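Local structure of peroxisomal catalase (Pichia angusta, 2XQ1) at residues H186-L191 with E479-A484; Y201-G206 with G233-L238; G219-V224 with K417-Y422. The protein probably breaks down hydrogen peroxide made by peroxisomal oxidases into water and oxygen at a heme, working as a homotetramer that protects the cell from peroxide. All blocks are in the same frame, centred on the assembly; numbering follows the deposited sequence.

Interaction 1 of 3, residues H186-L191 with E479-A484; sequences HQVMYL and EYFSKA
M189 and F481 mark the closest backbone approach, with CA atoms 8.4 Å apart, between helix 185-192 and helix 471-481 with the residues after it. Side chains make the contact, and no hydrogen bond crosses it. V188 puts its two methyls to separate use. CG1, anti to the backbone N (chi1 170°), meets CZ of F481 at 3.9 Å and also lies at the edge of the Y480 ring, whereas CG2 lies 3.3 Å from the phenol OH of Y480. That hydroxyl is not left to the valine alone, since it hydrogen-bonds S184, just ahead of helix 185-192. The two aromatic rings are themselves packed together, Y480 CD2 sitting over one face of F481 toward the rim. F481 and M189 run antiparallel alongside one another, the methionine CG coming to the ring edge 4.1 Å from CE1. Farther out, M189 SD meets the methyl CB of A484 at 4.0 Å. L178 of helix 171-180 touches both V188 and Y480, W175 touches F481, and P441 and F444 of helix 439-447 close on M189. All five touching residues are buried. Helix 185-192 thus packs against helix 471-481 and the residues just after it, part of the C-terminal helical domain of heme catalases, whose helices lie against those inserted between strands of the barrel domain.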
# COMPACT_ATOMS: atom_id res chain seq x y z
N HIS O 186 16.58 35.90 6.63
CA HIS O 186 16.62 35.80 8.11
C HIS O 186 17.06 34.40 8.59
O HIS O 186 18.09 34.24 9.26
CB HIS O 186 15.27 36.21 8.74
CG HIS O 186 15.37 36.65 10.17
ND1 HIS O 186 14.31 37.20 10.86
CD2 HIS O 186 16.41 36.61 11.05
CE1 HIS O 186 14.69 37.48 12.10
NE2 HIS O 186 15.96 37.13 12.24
N GLN O 187 16.30 33.39 8.19
CA GLN O 187 16.57 32.01 8.59
C GLN O 187 17.85 31.47 8.02
O GLN O 187 18.41 30.57 8.61
CB GLN O 187 15.39 31.11 8.22
CG GLN O 187 15.59 29.63 8.46
CD GLN O 187 16.00 29.27 9.89
OE1 GLN O 187 16.72 28.29 10.09
NE2 GLN O 187 15.53 30.03 10.89
N VAL O 188 18.32 32.01 6.89
CA VAL O 188 19.51 31.46 6.23
C VAL O 188 20.70 31.94 6.98
O VAL O 188 21.72 31.24 7.07
CB VAL O 188 19.64 31.87 4.78
CG1 VAL O 188 21.01 31.47 4.24
CG2 VAL O 188 18.57 31.20 3.95
N MET O 189 20.56 33.12 7.56
CA MET O 189 21.60 33.65 8.42
C MET O 189 21.80 32.77 9.67
O MET O 189 22.93 32.48 10.07
CB MET O 189 21.29 35.11 8.75
CG MET O 189 21.57 36.07 7.58
SD MET O 189 21.18 37.80 7.93
CE MET O 189 22.57 38.26 8.94
N TYR O 190 20.70 32.32 10.26
CA TYR O 190 20.79 31.42 11.39
C TYR O 190 21.52 30.19 10.91
O TYR O 190 22.48 29.75 11.53
CB TYR O 190 19.40 31.02 11.89
CG TYR O 190 18.82 31.96 12.91
CD1 TYR O 190 18.34 33.22 12.53
CD2 TYR O 190 18.74 31.60 14.27
CE1 TYR O 190 17.78 34.11 13.47
CE2 TYR O 190 18.18 32.49 15.23
CZ TYR O 190 17.69 33.76 14.82
OH TYR O 190 17.13 34.69 15.70
N LEU O 191 21.07 29.65 9.78
CA LEU O 191 21.56 28.38 9.29
C LEU O 191 23.07 28.38 9.10
O LEU O 191 23.74 27.38 9.34
CB LEU O 191 20.85 28.03 7.99
CG LEU O 191 21.37 26.81 7.25
CD1 LEU O 191 21.05 25.58 8.03
CD2 LEU O 191 20.71 26.77 5.93
N GLU O 479 24.90 39.61 -3.40
CA GLU O 479 23.82 40.60 -3.45
C GLU O 479 22.83 40.31 -2.36
O GLU O 479 22.31 41.23 -1.72
CB GLU O 479 23.06 40.52 -4.77
CG GLU O 479 23.21 41.73 -5.68
CD GLU O 479 22.04 41.90 -6.70
OE1 GLU O 479 20.89 41.49 -6.40
OE2 GLU O 479 22.28 42.49 -7.79
N TYR O 480 22.58 39.02 -2.16
CA TYR O 480 21.55 38.51 -1.26
C TYR O 480 21.88 38.87 0.21
O TYR O 480 21.10 39.57 0.89
CB TYR O 480 21.40 37.00 -1.51
CG TYR O 480 20.55 36.19 -0.56
CD1 TYR O 480 19.16 36.32 -0.51
CD2 TYR O 480 21.14 35.23 0.23
CE1 TYR O 480 18.38 35.54 0.34
CE2 TYR O 480 20.36 34.44 1.10
CZ TYR O 480 18.99 34.60 1.14
OH TYR O 480 18.27 33.81 2.01
N PHE O 481 23.06 38.42 0.67
CA PHE O 481 23.52 38.76 2.02
C PHE O 481 23.70 40.25 2.21
O PHE O 481 23.43 40.77 3.27
CB PHE O 481 24.80 37.99 2.37
CG PHE O 481 24.54 36.57 2.72
CD1 PHE O 481 24.07 36.24 4.00
CD2 PHE O 481 24.72 35.55 1.79
CE1 PHE O 481 23.81 34.93 4.35
CE2 PHE O 481 24.45 34.23 2.12
CZ PHE O 481 24.00 33.91 3.40
N SER O 482 24.12 40.93 1.15
CA SER O 482 24.26 42.38 1.18
C SER O 482 22.93 43.13 1.34
O SER O 482 22.91 44.35 1.58
CB SER O 482 25.04 42.85 -0.06
OG SER O 482 26.44 42.62 0.11
N LYS O 483 21.81 42.41 1.23
CA LYS O 483 20.51 42.99 1.48
C LYS O 483 20.29 43.17 2.97
O LYS O 483 19.45 43.96 3.37
CB LYS O 483 19.39 42.16 0.87
CG LYS O 483 19.32 42.24 -0.64
CD LYS O 483 18.19 41.38 -1.21
CE LYS O 483 18.16 41.44 -2.73
NZ LYS O 483 17.10 40.59 -3.32
N ALA O 484 21.04 42.46 3.79
CA ALA O 484 20.93 42.63 5.24
C ALA O 484 21.87 43.71 5.72
O ALA O 484 21.46 44.65 6.40
CB ALA O 484 21.25 41.33 5.95

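Interaction 2 of 3, residues Y201-G206 with G233-L238; sequences YRTMNG and GVHNLL
T203 and H235 come together through their first torsions: chi1 of 65° sets the threonine OG1 between its own backbone N and carbonyl carbon and leaves CG2 beside the N, while the histidine ring swings to chi1 -63°. OG1 is thereby carried near H235 O, to which it makes a weak and unsettled hydrogen bond at 3.3 Å. CG2 meets the imidazole at its edge, 4.0 Å from CD2, the two side chains crossing at about a right angle. The firmer link is of backbone: H235 N donates to T203 O at 3.3 Å, and V234 CA offers the same oxygen a CH···O contact at 3.5 Å. V234 also meets N205, its CG2 lying 3.5 Å from ND2. The amide is held from both ends, OD1 by A230 N and ND2 by Y207 OH. R202 and T203 are the central residues of a type I beta turn, Y201 to M204. M204 turns its CB away from the other segment, its side chain touching R122 and F124 of strand 122-130, while R202 salt-bridges D256 of helix 252-263. The contact thus joins the loop between helix 185-192 and strand 206-207 to the one leading from strand 221-230 into helix 239-248.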
# COMPACT_ATOMS: atom_id res chain seq x y z
N TYR O 201 21.39 17.41 20.75
CA TYR O 201 20.01 17.82 20.96
C TYR O 201 19.77 18.38 22.37
O TYR O 201 18.81 19.12 22.60
CB TYR O 201 19.07 16.63 20.77
CG TYR O 201 19.09 16.03 19.42
CD1 TYR O 201 18.91 16.79 18.29
CD2 TYR O 201 19.25 14.66 19.27
CE1 TYR O 201 18.91 16.20 17.03
CE2 TYR O 201 19.25 14.05 18.02
CZ TYR O 201 19.08 14.82 16.91
OH TYR O 201 19.10 14.21 15.68
N ARG O 202 20.60 17.99 23.34
CA ARG O 202 20.39 18.43 24.72
C ARG O 202 20.66 19.93 24.84
O ARG O 202 20.13 20.57 25.73
CB ARG O 202 21.28 17.64 25.67
CG ARG O 202 20.71 16.30 26.03
CD ARG O 202 21.78 15.22 26.05
NE ARG O 202 22.64 15.32 27.22
CZ ARG O 202 23.93 15.63 27.19
NH1 ARG O 202 24.56 15.88 26.04
NH2 ARG O 202 24.61 15.67 28.32
N THR O 203 21.46 20.46 23.92
CA THR O 203 21.92 21.84 23.99
C THR O 203 21.33 22.76 22.89
O THR O 203 22.04 23.61 22.30
CB THR O 203 23.46 21.92 23.97
OG1 THR O 203 23.96 21.44 22.72
CG2 THR O 203 24.06 21.12 25.11
N MET O 204 20.03 22.60 22.64
CA MET O 204 19.30 23.47 21.73
C MET O 204 17.94 23.87 22.30
O MET O 204 17.37 23.15 23.12
CB MET O 204 19.13 22.81 20.37
CG MET O 204 18.72 21.37 20.42
SD MET O 204 18.26 20.73 18.81
CE MET O 204 16.47 20.75 18.92
N ASN O 205 17.43 25.02 21.88
CA ASN O 205 16.12 25.46 22.29
C ASN O 205 15.01 25.05 21.32
O ASN O 205 15.27 24.70 20.18
CB ASN O 205 16.10 26.97 22.45
CG ASN O 205 16.95 27.46 23.62
OD1 ASN O 205 17.24 26.74 24.58
ND2 ASN O 205 17.36 28.73 23.52
N GLY O 206 13.77 25.08 21.78
CA GLY O 206 12.66 24.80 20.90
C GLY O 206 11.79 26.02 20.84
O GLY O 206 11.58 26.69 21.86
N GLY O 233 21.89 24.74 28.55
CA GLY O 233 22.42 25.85 27.74
C GLY O 233 22.56 25.60 26.24
O GLY O 233 22.55 24.46 25.79
N VAL O 234 22.71 26.67 25.46
CA VAL O 234 22.84 26.57 23.99
C VAL O 234 24.31 26.48 23.55
O VAL O 234 25.06 27.46 23.61
CB VAL O 234 22.18 27.77 23.28
CG1 VAL O 234 22.26 27.63 21.75
CG2 VAL O 234 20.73 27.94 23.72
N HIS O 235 24.71 25.30 23.09
CA HIS O 235 26.10 25.12 22.68
C HIS O 235 26.19 24.65 21.24
O HIS O 235 25.51 23.70 20.86
CB HIS O 235 26.81 24.16 23.62
CG HIS O 235 26.89 24.67 25.02
ND1 HIS O 235 27.84 25.57 25.43
CD2 HIS O 235 26.10 24.43 26.10
CE1 HIS O 235 27.66 25.86 26.72
NE2 HIS O 235 26.61 25.17 27.15
N ASN O 236 27.04 25.32 20.46
CA ASN O 236 27.21 25.00 19.05
C ASN O 236 28.59 24.49 18.65
O ASN O 236 29.55 24.66 19.40
CB ASN O 236 26.84 26.22 18.23
CG ASN O 236 25.39 26.59 18.42
OD1 ASN O 236 24.55 25.72 18.66
ND2 ASN O 236 25.09 27.87 18.33
N LEU O 237 28.68 23.84 17.50
CA LEU O 237 29.95 23.36 16.98
C LEU O 237 30.44 24.28 15.88
O LEU O 237 29.64 24.97 15.26
CB LEU O 237 29.77 21.97 16.40
CG LEU O 237 29.47 20.79 17.32
CD1 LEU O 237 29.28 19.56 16.45
CD2 LEU O 237 30.63 20.60 18.29
N LEU O 238 31.74 24.29 15.60
CA LEU O 238 32.21 24.99 14.41
C LEU O 238 32.16 24.05 13.21
O LEU O 238 32.15 22.84 13.37
CB LEU O 238 33.62 25.54 14.60
CG LEU O 238 33.95 26.54 15.72
CD1 LEU O 238 35.43 26.91 15.72
CD2 LEU O 238 33.09 27.77 15.61

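Interaction 3 of 3, residues G219-V224 with K417-Y422; sequences GEWVYV and KPDEKY
G219 touches K417 through its carbonyl, O lying 3.9 Å from the lysine CB. E220 follows with an extended chain that runs beside K417, both pointing the same way; E220 CG meets K417 CD at 3.8 Å, while E220 OE2 and K417 NZ stay 4.5 Å apart, opposite charges too distant for a salt bridge. W221 opens strand 221-230, part of the antiparallel barrel that forms the core of heme catalases, and it faces the long wrapping segment on its way toward strand 422-424. With chi1 at 63°, its indole reaches across so that NE1 donates to P418 O at 3.2 Å (N-H···O 148°), on a lone pair in the carbonyl plane. The D419 carboxylate is turned nearly parallel to the indole, with OD1 above it toward the rim, close to NE1 but too poorly angled for a bond. That carboxylate is held by K213, which also makes a cation-pi contact with the indole and a salt bridge to E420. Replacing W221 by an alanine is likely to leave P418 O without its indole donor and K213 without its aromatic partner. Y223 lies next to W221, whose CZ3 sits over the centre of the tyrosine ring. Its OH donates to E420 OE2 at 2.5 Å, on the anti side of the carboxylate, the ring and carboxylate planes being 52° apart. Beyond E420, K421 forms a salt bridge with E425 of a second subunit.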
# COMPACT_ATOMS: atom_id res chain seq x y z
N GLY O 219 -13.36 32.38 27.47
CA GLY O 219 -13.39 32.51 26.01
C GLY O 219 -12.52 33.63 25.47
O GLY O 219 -12.59 33.96 24.29
N GLU O 220 -11.70 34.22 26.35
CA GLU O 220 -10.77 35.29 25.99
C GLU O 220 -9.47 34.69 25.47
O GLU O 220 -8.85 33.85 26.13
CB GLU O 220 -10.48 36.21 27.18
CG GLU O 220 -11.67 37.05 27.62
CD GLU O 220 -11.56 37.60 29.07
OE1 GLU O 220 -10.63 37.23 29.82
OE2 GLU O 220 -12.44 38.42 29.46
N TRP O 221 -9.07 35.13 24.28
CA TRP O 221 -7.93 34.55 23.58
C TRP O 221 -6.86 35.56 23.34
O TRP O 221 -7.13 36.74 23.13
CB TRP O 221 -8.34 33.96 22.22
CG TRP O 221 -8.88 34.97 21.26
CD1 TRP O 221 -10.18 35.28 21.06
CD2 TRP O 221 -8.13 35.82 20.36
NE1 TRP O 221 -10.31 36.26 20.11
CE2 TRP O 221 -9.06 36.60 19.66
CE3 TRP O 221 -6.77 35.98 20.08
CZ2 TRP O 221 -8.68 37.53 18.70
CZ3 TRP O 221 -6.39 36.91 19.12
CH2 TRP O 221 -7.34 37.67 18.44
N VAL O 222 -5.63 35.07 23.32
CA VAL O 222 -4.48 35.90 23.16
C VAL O 222 -3.55 35.16 22.21
O VAL O 222 -3.56 33.93 22.17
CB VAL O 222 -3.87 36.13 24.54
CG1 VAL O 222 -2.72 35.17 24.81
CG2 VAL O 222 -3.44 37.57 24.70
N TYR O 223 -2.82 35.89 21.39
CA TYR O 223 -1.84 35.28 20.49
C TYR O 223 -0.61 34.84 21.30
O TYR O 223 -0.18 35.59 22.18
CB TYR O 223 -1.37 36.26 19.39
CG TYR O 223 -2.38 36.61 18.31
CD1 TYR O 223 -2.93 35.66 17.47
CD2 TYR O 223 -2.74 37.93 18.11
CE1 TYR O 223 -3.84 36.01 16.48
CE2 TYR O 223 -3.64 38.29 17.12
CZ TYR O 223 -4.19 37.34 16.31
OH TYR O 223 -5.09 37.73 15.34
N VAL O 224 -0.06 33.66 21.02
CA VAL O 224 1.13 33.18 21.73
C VAL O 224 2.27 32.70 20.85
O VAL O 224 2.08 32.35 19.69
CB VAL O 224 0.84 32.04 22.74
CG1 VAL O 224 -0.40 32.32 23.54
CG2 VAL O 224 0.68 30.76 22.01
N LYS O 417 -16.91 35.24 22.80
CA LYS O 417 -16.40 36.62 22.85
C LYS O 417 -15.97 37.09 21.44
O LYS O 417 -15.94 36.28 20.51
CB LYS O 417 -15.25 36.73 23.86
CG LYS O 417 -15.76 36.93 25.28
CD LYS O 417 -14.97 38.04 26.02
CE LYS O 417 -15.78 38.64 27.17
NZ LYS O 417 -16.56 37.58 27.88
N PRO O 418 -15.66 38.40 21.28
CA PRO O 418 -15.19 38.83 19.94
C PRO O 418 -13.93 38.07 19.47
O PRO O 418 -12.96 37.96 20.23
CB PRO O 418 -14.88 40.34 20.12
CG PRO O 418 -14.72 40.53 21.61
CD PRO O 418 -15.71 39.54 22.22
N ASP O 419 -13.99 37.54 18.25
CA ASP O 419 -12.85 36.91 17.61
C ASP O 419 -12.35 37.76 16.43
O ASP O 419 -12.64 38.95 16.34
CB ASP O 419 -13.23 35.50 17.15
CG ASP O 419 -12.20 34.45 17.57
OD1 ASP O 419 -10.99 34.62 17.29
OD2 ASP O 419 -12.64 33.44 18.18
N GLU O 420 -11.58 37.13 15.54
CA GLU O 420 -11.08 37.81 14.35
C GLU O 420 -12.23 38.04 13.39
O GLU O 420 -13.16 37.23 13.33
CB GLU O 420 -9.97 36.96 13.71
CG GLU O 420 -8.63 37.01 14.46
CD GLU O 420 -7.70 35.86 14.08
OE1 GLU O 420 -8.20 34.75 13.78
OE2 GLU O 420 -6.47 36.06 14.09
N LYS O 421 -12.20 39.15 12.65
CA LYS O 421 -13.27 39.44 11.67
C LYS O 421 -12.76 39.55 10.23
O LYS O 421 -11.68 40.09 9.98
CB LYS O 421 -14.07 40.69 12.06
CG LYS O 421 -14.22 40.93 13.56
CD LYS O 421 -15.69 40.76 14.04
CE LYS O 421 -15.82 41.12 15.54
NZ LYS O 421 -16.97 40.44 16.24
N TYR O 422 -13.56 39.05 9.29
CA TYR O 422 -13.15 38.93 7.91
C TYR O 422 -14.05 39.74 6.96
O TYR O 422 -15.26 39.84 7.19
CB TYR O 422 -13.13 37.45 7.53
CG TYR O 422 -12.25 36.59 8.40
CD1 TYR O 422 -10.90 36.41 8.09
CD2 TYR O 422 -12.75 35.96 9.53
CE1 TYR O 422 -10.08 35.62 8.89
CE2 TYR O 422 -11.94 35.17 10.33
CZ TYR O 422 -10.61 35.01 10.00
OH TYR O 422 -9.80 34.24 10.78

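How the interactions relate
The three contacts do not touch one another. Interactions 1 and 2 are the closest pair, their centres 21 Å apart and their nearest atoms about 8 Å, and interaction 2 is nested in the chain loop that interaction 1 closes. Interaction 3 lies about 35 Å, centre to centre, from interaction 2 and 34 Å from interaction 1; its segments alternate along the chain with those of interaction 2. Interaction 2 lies closer to a heme than interaction 1: the M204 side chain is about 9 Å away, against about 14 Å for V188, and about 8 Å from that of N140, a predicted active-site residue. Interaction 3 lies at subunit interfaces, away from the annotated sites.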